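PDB 1LJ8: mannitol dehydrogenase from Pseudomonas fluorescens, which binds NAD and probably catalyses the reversible, NAD-dependent oxidation of mannitol to fructose. Local coordinates for residues Y413-D418 with S439-I444; R447-E452 with A467-C472; C61-R66 with Q113-K118; S160-K163 with G167-C170. One frame throughout, in Å; residues are numbered along the deposited sequence.

Contact 1: residues Y413-D418 with S439-I444; sequences YLKGVD and SDDALI
Lys415 and Asp441 carry this surface contact, their side chains crossing at about a right angle so that the end of one meets a single oxygen of the other. Lys415 NZ lies 3.4 Å from Asp441 OD2 in a salt bridge whose hydrogen bond is weak, and CE follows at 3.9 Å from the same oxygen. The lysine starts out extended and then bends at its last two torsions (chi3 97°, chi4 74°), which swings the ammonium group toward the carboxylate. NZ also hydrogen-bonds to Val438 O, its stronger partner, while Ser439 O stands farther off, at 4.4 Å from NZ. Asp441 is likewise shared: OD2 also takes a hydrogen bond with Tyr473 OH, and OD1 forms a salt bridge with Arg477 NH1. Two cationic neighbours should keep this carboxylate ionised, and the several partners limit its rotation. Ser439 adds mainly backbone, since its CB points away and OG bonds to Gly436 O. On the lysine side a type I turn closes with Gly416 N bonded to Tyr413 O at 3.0 Å, and Gly416, with positive phi, leads the chain out of helix 401-413. On the other side Leu443 N reaches Asp440 O at 2.9 Å as the chain coils toward the next helix. The bridge thus spans two loops of the C-terminal domain, one following helix 401-413 and the other joining helices 431-437 and 444-448, with helix 463-488 supplying Tyr473 and Arg477 beside it.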
loop_
_atom_site.group_PDB
_atom_site.type_symbol
_atom_site.label_atom_id
_atom_site.label_comp_id
_atom_site.label_asym_id
_atom_site.label_seq_id
_atom_site.Cartn_x
_atom_site.Cartn_y
_atom_site.Cartn_z
ATOM N N TYR A 413 -15.802 -9.041 -12.282
ATOM C CA TYR A 413 -14.658 -8.292 -12.827
ATOM C C TYR A 413 -13.544 -9.259 -13.279
ATOM O O TYR A 413 -12.864 -9.009 -14.292
ATOM C CB TYR A 413 -14.156 -7.352 -11.735
ATOM C CG TYR A 413 -12.701 -6.980 -11.863
ATOM C CD1 TYR A 413 -12.317 -5.834 -12.568
ATOM C CD2 TYR A 413 -11.708 -7.745 -11.236
ATOM C CE1 TYR A 413 -10.988 -5.459 -12.638
ATOM C CE2 TYR A 413 -10.337 -7.361 -11.299
ATOM C CZ TYR A 413 -10.004 -6.224 -11.998
ATOM O OH TYR A 413 -8.676 -5.813 -12.075
ATOM N N LEU A 414 -13.347 -10.356 -12.544
ATOM C CA LEU A 414 -12.299 -11.332 -12.901
ATOM C C LEU A 414 -12.505 -11.991 -14.277
ATOM O O LEU A 414 -11.582 -12.620 -14.819
ATOM C CB LEU A 414 -12.197 -12.430 -11.846
ATOM C CG LEU A 414 -11.572 -11.932 -10.531
ATOM C CD1 LEU A 414 -11.801 -12.951 -9.398
ATOM C CD2 LEU A 414 -10.063 -11.668 -10.740
ATOM N N LYS A 415 -13.703 -11.879 -14.844
ATOM C CA LYS A 415 -13.905 -12.484 -16.162
ATOM C C LYS A 415 -13.205 -11.659 -17.250
ATOM O O LYS A 415 -13.078 -12.118 -18.396
ATOM C CB LYS A 415 -15.406 -12.672 -16.452
ATOM C CG LYS A 415 -16.039 -13.727 -15.526
ATOM C CD LYS A 415 -17.538 -13.967 -15.812
ATOM C CE LYS A 415 -17.771 -15.178 -16.701
ATOM N NZ LYS A 415 -17.545 -16.457 -15.949
ATOM N N GLY A 416 -12.765 -10.442 -16.909
ATOM C CA GLY A 416 -11.976 -9.661 -17.876
ATOM C C GLY A 416 -12.624 -8.851 -18.997
ATOM O O GLY A 416 -11.928 -8.539 -19.985
ATOM N N VAL A 417 -13.899 -8.491 -18.869
ATOM C CA VAL A 417 -14.571 -7.689 -19.897
ATOM C C VAL A 417 -15.569 -6.782 -19.196
ATOM O O VAL A 417 -16.327 -7.243 -18.330
ATOM C CB VAL A 417 -15.365 -8.540 -20.946
ATOM C CG1 VAL A 417 -15.822 -7.617 -22.100
ATOM C CG2 VAL A 417 -14.501 -9.628 -21.506
ATOM N N ASP A 418 -15.566 -5.493 -19.527
ATOM C CA ASP A 418 -16.492 -4.588 -18.855
ATOM C C ASP A 418 -17.803 -4.430 -19.600
ATOM O O ASP A 418 -18.024 -5.087 -20.627
ATOM C CB ASP A 418 -15.821 -3.216 -18.526
ATOM C CG ASP A 418 -15.531 -2.352 -19.755
ATOM O OD1 ASP A 418 -16.162 -2.554 -20.811
ATOM O OD2 ASP A 418 -14.673 -1.445 -19.628
ATOM N N SER A 439 -14.599 -19.497 -13.821
ATOM C CA SER A 439 -14.812 -20.050 -15.154
ATOM C C SER A 439 -16.227 -20.655 -15.340
ATOM O O SER A 439 -16.730 -20.763 -16.465
ATOM C CB SER A 439 -13.730 -21.092 -15.437
ATOM O OG SER A 439 -13.865 -22.195 -14.571
ATOM N N ASP A 440 -16.882 -21.006 -14.243
ATOM C CA ASP A 440 -18.229 -21.588 -14.298
ATOM C C ASP A 440 -19.139 -20.782 -13.364
ATOM O O ASP A 440 -18.976 -20.871 -12.138
ATOM C CB ASP A 440 -18.151 -23.032 -13.812
ATOM C CG ASP A 440 -19.427 -23.822 -14.071
ATOM O OD1 ASP A 440 -20.544 -23.363 -13.717
ATOM O OD2 ASP A 440 -19.291 -24.932 -14.616
ATOM N N ASP A 441 -20.085 -20.022 -13.924
ATOM C CA ASP A 441 -20.984 -19.187 -13.110
ATOM C C ASP A 441 -21.660 -19.965 -11.999
ATOM O O ASP A 441 -21.786 -19.478 -10.869
ATOM C CB ASP A 441 -22.111 -18.556 -13.942
ATOM C CG ASP A 441 -21.772 -17.171 -14.494
ATOM O OD1 ASP A 441 -22.713 -16.532 -14.991
ATOM O OD2 ASP A 441 -20.607 -16.717 -14.453
ATOM N N ALA A 442 -22.127 -21.170 -12.319
ATOM C CA ALA A 442 -22.833 -21.978 -11.316
ATOM C C ALA A 442 -21.963 -22.419 -10.147
ATOM O O ALA A 442 -22.477 -22.732 -9.066
ATOM C CB ALA A 442 -23.453 -23.208 -11.973
ATOM N N LEU A 443 -20.650 -22.448 -10.355
ATOM C CA LEU A 443 -19.764 -22.901 -9.305
ATOM C C LEU A 443 -18.952 -21.796 -8.621
ATOM O O LEU A 443 -18.117 -22.085 -7.772
ATOM C CB LEU A 443 -18.808 -23.952 -9.870
ATOM C CG LEU A 443 -19.438 -25.280 -10.342
ATOM C CD1 LEU A 443 -18.356 -26.110 -11.059
ATOM C CD2 LEU A 443 -19.978 -26.065 -9.178
ATOM N N ILE A 444 -19.215 -20.542 -8.972
ATOM C CA ILE A 444 -18.446 -19.439 -8.400
ATOM C C ILE A 444 -18.556 -19.342 -6.881
ATOM O O ILE A 444 -17.542 -19.218 -6.190
ATOM C CB ILE A 444 -18.832 -18.092 -9.078
ATOM C CG1 ILE A 444 -18.305 -18.100 -10.510
ATOM C CG2 ILE A 444 -18.283 -16.876 -8.269
ATOM C CD1 ILE A 444 -18.862 -16.992 -11.400
#

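Contact 2: residues R447-E452 with A467-C472; sequences RLLAVE and AAFERC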
loop_
_atom_site.group_PDB
_atom_site.type_symbol
_atom_site.label_atom_id
_atom_site.label_comp_id
_atom_site.label_asym_id
_atom_site.label_seq_id
_atom_site.Cartn_x
_atom_site.Cartn_y
_atom_site.Cartn_z
ATOM N N ARG A 447 -16.491 -22.170 -5.307
ATOM C CA ARG A 447 -15.044 -22.122 -5.509
ATOM C C ARG A 447 -14.375 -20.852 -5.005
ATOM O O ARG A 447 -13.383 -20.916 -4.285
ATOM C CB ARG A 447 -14.699 -22.264 -6.993
ATOM C CG ARG A 447 -15.061 -23.621 -7.635
ATOM C CD ARG A 447 -14.877 -23.503 -9.147
ATOM N NE ARG A 447 -14.942 -24.772 -9.859
ATOM C CZ ARG A 447 -14.882 -24.880 -11.188
ATOM N NH1 ARG A 447 -14.762 -23.784 -11.958
ATOM N NH2 ARG A 447 -14.924 -26.088 -11.752
ATOM N N LEU A 448 -14.901 -19.698 -5.426
ATOM C CA LEU A 448 -14.289 -18.436 -5.048
ATOM C C LEU A 448 -14.356 -18.156 -3.552
ATOM O O LEU A 448 -13.359 -17.776 -2.961
ATOM C CB LEU A 448 -14.919 -17.282 -5.823
ATOM C CG LEU A 448 -14.277 -15.917 -5.512
ATOM C CD1 LEU A 448 -12.836 -15.911 -6.006
ATOM C CD2 LEU A 448 -15.028 -14.819 -6.203
ATOM N N LEU A 449 -15.503 -18.401 -2.932
ATOM C CA LEU A 449 -15.626 -18.108 -1.513
ATOM C C LEU A 449 -14.908 -19.085 -0.590
ATOM O O LEU A 449 -14.771 -18.805 0.603
ATOM C CB LEU A 449 -17.116 -17.996 -1.120
ATOM C CG LEU A 449 -17.948 -16.951 -1.872
ATOM C CD1 LEU A 449 -19.401 -16.921 -1.301
ATOM C CD2 LEU A 449 -17.286 -15.559 -1.745
ATOM N N ALA A 450 -14.466 -20.221 -1.140
ATOM C CA ALA A 450 -13.740 -21.248 -0.393
ATOM C C ALA A 450 -12.201 -21.037 -0.297
ATOM O O ALA A 450 -11.489 -21.877 0.269
ATOM C CB ALA A 450 -14.040 -22.639 -1.013
ATOM N N VAL A 451 -11.678 -19.937 -0.831
ATOM C CA VAL A 451 -10.226 -19.689 -0.734
ATOM C C VAL A 451 -9.969 -19.040 0.630
ATOM O O VAL A 451 -10.136 -17.830 0.816
ATOM C CB VAL A 451 -9.710 -18.809 -1.860
ATOM C CG1 VAL A 451 -8.176 -18.711 -1.747
ATOM C CG2 VAL A 451 -10.146 -19.408 -3.250
ATOM N N GLU A 452 -9.530 -19.865 1.570
ATOM C CA GLU A 452 -9.368 -19.420 2.942
ATOM C C GLU A 452 -8.398 -18.274 3.183
ATOM O O GLU A 452 -8.698 -17.399 4.001
ATOM C CB GLU A 452 -9.032 -20.615 3.852
ATOM C CG GLU A 452 -9.199 -20.290 5.327
ATOM C CD GLU A 452 -8.922 -21.492 6.255
ATOM O OE1 GLU A 452 -9.141 -22.646 5.817
ATOM O OE2 GLU A 452 -8.507 -21.269 7.418
ATOM N N ALA A 467 -25.983 -16.223 0.084
ATOM C CA ALA A 467 -27.193 -15.878 -0.694
ATOM C C ALA A 467 -27.081 -14.443 -1.247
ATOM O O ALA A 467 -27.443 -14.176 -2.393
ATOM C CB ALA A 467 -28.451 -15.985 0.204
ATOM N N ALA A 468 -26.565 -13.541 -0.423
ATOM C CA ALA A 468 -26.414 -12.147 -0.837
ATOM C C ALA A 468 -25.385 -12.066 -1.988
ATOM O O ALA A 468 -25.575 -11.338 -2.961
ATOM C CB ALA A 468 -25.954 -11.289 0.351
ATOM N N PHE A 469 -24.295 -12.802 -1.852
ATOM C CA PHE A 469 -23.269 -12.831 -2.899
ATOM C C PHE A 469 -23.848 -13.342 -4.199
ATOM O O PHE A 469 -23.625 -12.762 -5.256
ATOM C CB PHE A 469 -22.102 -13.735 -2.464
ATOM C CG PHE A 469 -21.136 -14.017 -3.568
ATOM C CD1 PHE A 469 -20.136 -13.103 -3.883
ATOM C CD2 PHE A 469 -21.274 -15.167 -4.334
ATOM C CE1 PHE A 469 -19.295 -13.317 -4.939
ATOM C CE2 PHE A 469 -20.422 -15.404 -5.419
ATOM C CZ PHE A 469 -19.422 -14.463 -5.721
ATOM N N GLU A 470 -24.625 -14.420 -4.136
ATOM C CA GLU A 470 -25.200 -14.966 -5.349
ATOM C C GLU A 470 -26.223 -14.026 -6.010
ATOM O O GLU A 470 -26.247 -13.931 -7.242
ATOM C CB GLU A 470 -25.817 -16.347 -5.054
ATOM C CG GLU A 470 -24.727 -17.400 -4.781
ATOM C CD GLU A 470 -25.281 -18.781 -4.516
ATOM O OE1 GLU A 470 -26.513 -18.931 -4.394
ATOM O OE2 GLU A 470 -24.472 -19.722 -4.420
ATOM N N ARG A 471 -27.061 -13.366 -5.203
ATOM C CA ARG A 471 -28.064 -12.385 -5.702
ATOM C C ARG A 471 -27.306 -11.247 -6.424
ATOM O O ARG A 471 -27.667 -10.816 -7.528
ATOM C CB ARG A 471 -28.818 -11.689 -4.538
ATOM C CG ARG A 471 -29.805 -12.521 -3.773
ATOM C CD ARG A 471 -30.676 -11.625 -2.923
ATOM N NE ARG A 471 -30.056 -11.146 -1.677
ATOM C CZ ARG A 471 -30.011 -11.864 -0.558
ATOM N NH1 ARG A 471 -30.521 -13.082 -0.523
ATOM N NH2 ARG A 471 -29.529 -11.343 0.561
ATOM N N CYS A 472 -26.296 -10.734 -5.745
ATOM C CA CYS A 472 -25.493 -9.630 -6.291
ATOM C C CYS A 472 -24.814 -9.997 -7.585
ATOM O O CYS A 472 -24.865 -9.229 -8.567
ATOM C CB CYS A 472 -24.432 -9.140 -5.257
ATOM S SG CYS A 472 -25.181 -8.203 -3.868
#
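Leu449 and Phe469 make the main apolar contact, two side chains that slide past each other in opposite directions. Leu449 CD2 sits over the centre of one face of the Phe469 ring, 4.3 Å above its plane, while CD1 lies on the same side, 4.0 Å from Phe469 CD2. Leu448 contributes more loosely: its CD2 comes in obliquely, 4.4 Å from Phe469 CZ. With CG anti to the backbone N (chi1 170°), the phenylalanine ring stands off its helix and turns one side to both leucines, Leu449 over the face and Leu448 obliquely toward CZ. Polar groups take no part across this buried patch, and no hydrogen bond joins the two segments. Beside it, Glu470 OE2 bonds to Ser445 OG. Backbone bonding differs between the partners: Cys472 N is held by Ala468 O at 2.9 Å in a regular helix, whereas the type I turn from Leu448 to Val451 closes with a weak bond. Val451 then takes the N-cap position of helix 452-455. Leu448 also reaches Trp410 of helix 401-413 and Leu437 of helix 431-437, making this an aromatic side chain of the long helix 463-488 packed into the hydrophobic core of a helical C-terminal domain.

Contact 3: residues C61-R66 with Q113-K118; sequences CGVGLR and QALIDK. With NAD (nicotinamide-adenine-dinucleotide), chain B.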
loop_
_atom_site.group_PDB
_atom_site.type_symbol
_atom_site.label_atom_id
_atom_site.label_comp_id
_atom_site.label_asym_id
_atom_site.label_seq_id
_atom_site.Cartn_x
_atom_site.Cartn_y
_atom_site.Cartn_z
ATOM N N CYS A 61 18.525 4.516 1.154
ATOM C CA CYS A 61 19.095 3.625 0.136
ATOM C C CYS A 61 17.915 2.722 -0.257
ATOM O O CYS A 61 17.404 1.926 0.569
ATOM C CB CYS A 61 20.241 2.751 0.706
ATOM S SG CYS A 61 20.950 1.717 -0.652
ATOM N N GLY A 62 17.428 2.864 -1.492
ATOM C CA GLY A 62 16.336 1.992 -1.938
ATOM C C GLY A 62 16.827 0.547 -2.068
ATOM O O GLY A 62 18.048 0.320 -2.212
ATOM N N VAL A 63 15.893 -0.407 -2.028
ATOM C CA VAL A 63 16.210 -1.834 -2.134
ATOM C C VAL A 63 15.111 -2.463 -2.989
ATOM O O VAL A 63 13.914 -2.338 -2.668
ATOM C CB VAL A 63 16.196 -2.507 -0.746
ATOM C CG1 VAL A 63 16.297 -4.059 -0.903
ATOM C CG2 VAL A 63 17.351 -2.004 0.095
ATOM N N GLY A 64 15.520 -3.119 -4.073
ATOM C CA GLY A 64 14.560 -3.783 -4.940
ATOM C C GLY A 64 14.820 -5.287 -4.953
ATOM O O GLY A 64 15.941 -5.736 -5.280
ATOM N N LEU A 65 13.799 -6.068 -4.596
ATOM C CA LEU A 65 13.937 -7.548 -4.567
ATOM C C LEU A 65 13.355 -8.237 -5.797
ATOM O O LEU A 65 13.507 -9.476 -5.963
ATOM C CB LEU A 65 13.193 -8.119 -3.341
ATOM C CG LEU A 65 13.579 -7.534 -1.979
ATOM C CD1 LEU A 65 12.914 -8.332 -0.825
ATOM C CD2 LEU A 65 15.142 -7.591 -1.867
ATOM N N ARG A 66 12.696 -7.474 -6.656
ATOM C CA ARG A 66 11.994 -8.045 -7.819
ATOM C C ARG A 66 12.525 -7.578 -9.153
ATOM O O ARG A 66 13.077 -6.489 -9.254
ATOM C CB ARG A 66 10.490 -7.715 -7.726
ATOM C CG ARG A 66 9.870 -8.278 -6.438
ATOM C CD ARG A 66 8.414 -7.860 -6.233
ATOM N NE ARG A 66 7.429 -8.423 -7.166
ATOM C CZ ARG A 66 6.815 -7.751 -8.143
ATOM N NH1 ARG A 66 7.069 -6.453 -8.381
ATOM N NH2 ARG A 66 5.884 -8.374 -8.862
ATOM N N GLN A 113 24.714 -10.610 -1.511
ATOM C CA GLN A 113 25.582 -10.191 -0.403
ATOM C C GLN A 113 25.777 -8.676 -0.275
ATOM O O GLN A 113 25.920 -8.157 0.854
ATOM C CB GLN A 113 26.968 -10.902 -0.481
ATOM C CG GLN A 113 27.812 -10.706 0.810
ATOM C CD GLN A 113 27.107 -11.253 2.071
ATOM O OE1 GLN A 113 26.540 -12.342 2.067
ATOM N NE2 GLN A 113 27.156 -10.478 3.159
ATOM N N ALA A 114 25.793 -7.962 -1.412
ATOM C CA ALA A 114 25.943 -6.503 -1.382
ATOM C C ALA A 114 24.723 -5.923 -0.649
ATOM O O ALA A 114 24.857 -4.973 0.100
ATOM C CB ALA A 114 25.999 -5.929 -2.804
ATOM N N LEU A 115 23.553 -6.493 -0.885
ATOM C CA LEU A 115 22.339 -6.010 -0.209
ATOM C C LEU A 115 22.382 -6.345 1.294
ATOM O O LEU A 115 22.005 -5.522 2.147
ATOM C CB LEU A 115 21.144 -6.651 -0.873
ATOM C CG LEU A 115 19.768 -6.294 -0.369
ATOM C CD1 LEU A 115 19.711 -4.750 -0.119
ATOM C CD2 LEU A 115 18.727 -6.788 -1.454
ATOM N N ILE A 116 22.815 -7.561 1.627
ATOM C CA ILE A 116 22.949 -7.960 3.042
ATOM C C ILE A 116 23.940 -7.002 3.723
ATOM O O ILE A 116 23.699 -6.500 4.840
ATOM C CB ILE A 116 23.437 -9.452 3.180
ATOM C CG1 ILE A 116 22.355 -10.388 2.617
ATOM C CG2 ILE A 116 23.779 -9.797 4.669
ATOM C CD1 ILE A 116 22.850 -11.862 2.436
ATOM N N ASP A 117 25.053 -6.712 3.035
ATOM C CA ASP A 117 26.067 -5.804 3.604
ATOM C C ASP A 117 25.488 -4.418 3.881
ATOM O O ASP A 117 25.802 -3.793 4.893
ATOM C CB ASP A 117 27.262 -5.627 2.654
ATOM C CG ASP A 117 28.176 -6.859 2.620
ATOM O OD1 ASP A 117 28.072 -7.698 3.526
ATOM O OD2 ASP A 117 29.003 -6.960 1.673
ATOM N N LYS A 118 24.695 -3.932 2.940
ATOM C CA LYS A 118 24.070 -2.601 3.109
ATOM C C LYS A 118 23.131 -2.632 4.323
ATOM O O LYS A 118 23.185 -1.749 5.180
ATOM C CB LYS A 118 23.258 -2.248 1.845
ATOM C CG LYS A 118 22.455 -0.912 1.967
ATOM C CD LYS A 118 23.364 0.305 2.228
ATOM C CE LYS A 118 24.220 0.656 1.003
ATOM N NZ LYS A 118 25.066 1.873 1.287
HETATM P PA NAD B . 4.086 0.316 -6.601
HETATM O O1A NAD B . 3.473 -0.655 -7.470
HETATM O O2A NAD B . 4.573 1.642 -7.077
HETATM O O5B NAD B . 5.347 -0.326 -5.860
HETATM C C5B NAD B . 5.192 -1.578 -5.123
HETATM C C4B NAD B . 6.658 -1.855 -4.733
HETATM O O4B NAD B . 6.650 -3.098 -3.915
HETATM C C3B NAD B . 7.622 -2.245 -5.909
HETATM O O3B NAD B . 8.913 -1.711 -5.564
HETATM C C2B NAD B . 7.572 -3.780 -5.905
HETATM O O2B NAD B . 8.706 -4.377 -6.522
HETATM C C1B NAD B . 7.571 -4.060 -4.414
HETATM N N9A NAD B . 7.092 -5.350 -4.030
HETATM C C8A NAD B . 5.956 -6.047 -4.390
HETATM N N7A NAD B . 5.860 -7.203 -3.774
HETATM C C5A NAD B . 6.992 -7.256 -2.976
HETATM C C6A NAD B . 7.401 -8.256 -2.086
HETATM N N6A NAD B . 6.740 -9.384 -1.821
HETATM N N1A NAD B . 8.600 -8.071 -1.412
HETATM C C2A NAD B . 9.369 -6.924 -1.602
HETATM N N3A NAD B . 8.973 -5.908 -2.463
HETATM C C4A NAD B . 7.766 -6.135 -3.130
HETATM O O3 NAD B . 3.059 0.526 -5.409
HETATM P PN NAD B . 2.821 1.766 -4.414
HETATM O O1N NAD B . 1.773 2.627 -4.968
HETATM O O2N NAD B . 4.131 2.367 -4.148
HETATM O O5D NAD B . 2.193 1.066 -3.147
HETATM C C5D NAD B . 3.028 0.187 -2.407
HETATM C C4D NAD B . 2.359 -0.002 -1.116
HETATM O O4D NAD B . 2.371 1.165 -0.268
HETATM C C3D NAD B . 0.870 -0.503 -1.113
HETATM O O3D NAD B . 0.762 -1.890 -1.409
HETATM C C2D NAD B . 0.357 -0.063 0.244
HETATM O O2D NAD B . 0.596 -1.053 1.235
HETATM C C1D NAD B . 1.148 1.242 0.515
HETATM N N1N NAD B . 0.404 2.480 0.212
HETATM C C2N NAD B . 0.144 2.973 -1.080
HETATM C C3N NAD B . -0.643 4.089 -1.195
HETATM C C7N NAD B . -0.967 4.619 -2.605
HETATM O O7N NAD B . -1.839 5.496 -2.688
HETATM N N7N NAD B . -0.402 4.105 -3.677
HETATM C C4N NAD B . -1.219 4.748 -0.003
HETATM C C5N NAD B . -0.894 4.227 1.287
HETATM C C6N NAD B . -0.072 3.073 1.423
#
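The guanidinium of Arg66 meets NAD at its edge, with the ribose hydroxyl O2B lying in the guanidinium plane. NH1 donates to O2B over 3.2 Å in a fairly straight bond (162°), although the position of NH1 is less certain than the rest. The arginine chain bends at chi3 (69°) and passes above the five-membered part of the adenine, its CD 3.6 Å from NAD C8A. With an alanine here, O2B would probably be left without the guanidinium donor and the five-membered ring of the adenine would lose this cover. Near the other end of the base, Leu65 CD1 is 3.9 Å from NAD C2A. A second flat pair lies on the helix: Gln113 NE2 bonds to Asp117 OD1 at 2.9 Å, within the amide plane but from above the carboxylate plane. Across the interface the packing is apolar. Leu115 inserts its forked end between two residues of the strand side, CD1 touching both methyls of Val63 (CG1 at 3.6 Å) and CD2 meeting Leu65 CD2 at 3.7 Å, the two leucines crossing at about a right angle. Farther along, Lys118 curls over Cys61 SG, its CE 3.8 Å away, while NZ bonds to Gln27 OE1. The chain runs from strand 96-107 through helix 112-119 to the parallel strand 126-129, a beta-alpha-beta crossover whose helix packs on strand 59-64. This is characteristic of a Rossmann dinucleotide-binding domain, with the adenosine held at the C-terminal end of that strand.

Contact 4: residues S160-K163 with G167-C170; sequences SSPK and GFIC
The carbonyl oxygen of Pro162 faces the far end of the Phe168 ring, 3.1 Å from CE1 and 3.2 Å from CZ, close van der Waals contacts with ring carbons. The proline ring lies on the same side of the aromatic plane and makes the principal contact: its CG stands over the middle of the face, 3.5 Å from the centroid and only 6° off the ring normal, a CH-pi interaction. The two rings' side chains cross at about a right angle. Lys163 CA comes obliquely to CE1 at 4.0 Å, while its long chain turns off toward His154. The loop 160-163 thereby rests on the first turns of helix 165-178, which follows strand 126-129 and precedes strand 185-188 along the chain, two strands that are parallel neighbours in the Rossmann sheet. On the same side of the aromatic ring, Pro162 CB presses on the helix backbone, 3.4 Å from Gly167 C, and occupies the place of a CB on Gly167. Gly167 N is bonded to Thr164 OG1 just ahead of the helix, and Lys163 N to Asp155 OD1. A serine instead of Phe168 would probably deprive Pro162 CG of its aromatic face and open a gap between the loop and the helix. Pro162 also leans on Ile116, and Phe168 on Leu119, both of helix 112-119.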
loop_
_atom_site.group_PDB
_atom_site.type_symbol
_atom_site.label_atom_id
_atom_site.label_comp_id
_atom_site.label_asym_id
_atom_site.label_seq_id
_atom_site.Cartn_x
_atom_site.Cartn_y
_atom_site.Cartn_z
ATOM N N SER A 160 21.904 -17.664 3.076
ATOM C CA SER A 160 22.899 -16.700 2.613
ATOM C C SER A 160 22.659 -16.235 1.193
ATOM O O SER A 160 23.464 -15.466 0.661
ATOM C CB SER A 160 24.334 -17.261 2.734
ATOM O OG SER A 160 24.627 -17.482 4.104
ATOM N N SER A 161 21.601 -16.720 0.554
ATOM C CA SER A 161 21.242 -16.258 -0.788
ATOM C C SER A 161 19.718 -16.108 -0.798
ATOM O O SER A 161 19.024 -16.745 -1.579
ATOM C CB SER A 161 21.646 -17.276 -1.878
ATOM O OG SER A 161 21.622 -16.625 -3.120
ATOM N N PRO A 162 19.185 -15.263 0.103
ATOM C CA PRO A 162 17.737 -15.062 0.187
ATOM C C PRO A 162 17.155 -14.293 -0.983
ATOM O O PRO A 162 17.865 -13.615 -1.734
ATOM C CB PRO A 162 17.561 -14.288 1.515
ATOM C CG PRO A 162 18.761 -13.375 1.505
ATOM C CD PRO A 162 19.908 -14.375 1.039
ATOM N N LYS A 163 15.842 -14.413 -1.123
ATOM C CA LYS A 163 15.142 -13.709 -2.167
ATOM C C LYS A 163 14.035 -12.862 -1.545
ATOM O O LYS A 163 13.565 -11.933 -2.196
ATOM C CB LYS A 163 14.491 -14.663 -3.147
ATOM C CG LYS A 163 15.460 -15.626 -3.817
ATOM C CD LYS A 163 14.721 -16.361 -4.925
ATOM C CE LYS A 163 13.309 -16.724 -4.496
ATOM N NZ LYS A 163 12.527 -17.144 -5.700
ATOM N N GLY A 167 14.168 -13.249 4.454
ATOM C CA GLY A 167 15.509 -13.825 4.327
ATOM C C GLY A 167 16.561 -12.743 4.381
ATOM O O GLY A 167 17.591 -12.903 5.049
ATOM N N PHE A 168 16.325 -11.627 3.694
ATOM C CA PHE A 168 17.299 -10.538 3.734
ATOM C C PHE A 168 17.416 -9.911 5.102
ATOM O O PHE A 168 18.530 -9.620 5.574
ATOM C CB PHE A 168 16.982 -9.463 2.674
ATOM C CG PHE A 168 17.572 -9.784 1.341
ATOM C CD1 PHE A 168 16.770 -10.236 0.292
ATOM C CD2 PHE A 168 18.973 -9.716 1.161
ATOM C CE1 PHE A 168 17.342 -10.622 -0.934
ATOM C CE2 PHE A 168 19.542 -10.112 -0.080
ATOM C CZ PHE A 168 18.706 -10.559 -1.102
ATOM N N ILE A 169 16.274 -9.630 5.744
ATOM C CA ILE A 169 16.381 -9.044 7.080
ATOM C C ILE A 169 17.089 -9.998 8.061
ATOM O O ILE A 169 17.927 -9.555 8.832
ATOM C CB ILE A 169 14.981 -8.663 7.630
ATOM C CG1 ILE A 169 14.545 -7.385 6.894
ATOM C CG2 ILE A 169 15.014 -8.444 9.160
ATOM C CD1 ILE A 169 13.057 -7.044 7.102
ATOM N N CYS A 170 16.765 -11.281 8.031
ATOM C CA CYS A 170 17.437 -12.206 8.970
ATOM C C CYS A 170 18.901 -12.304 8.691
ATOM O O CYS A 170 19.706 -12.329 9.619
ATOM C CB CYS A 170 16.831 -13.608 8.903
ATOM S SG CYS A 170 15.256 -13.697 9.787
#

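Overall arrangement
The contacts form two neighbourhoods, 1 and 2 in the C-terminal domain and 3 and 4 in the Rossmann domain, with centres some 38 to 41 Å apart from one pair to the other. Within each pair they touch: Ile444 of contact 1 packs on Phe469 of contact 2, while Phe168 of contact 4 meets Leu65, Leu115 and Ile116 of contact 3, linking helices 112-119 and 165-178. Contact 1 alone lies at the surface and relies on charge between loops. The other three are buried and mainly apolar, using leucines against an aromatic ring, aliphatic strand-to-helix packing and proline over phenylalanine respectively. Contact 3 is the one that reaches NAD.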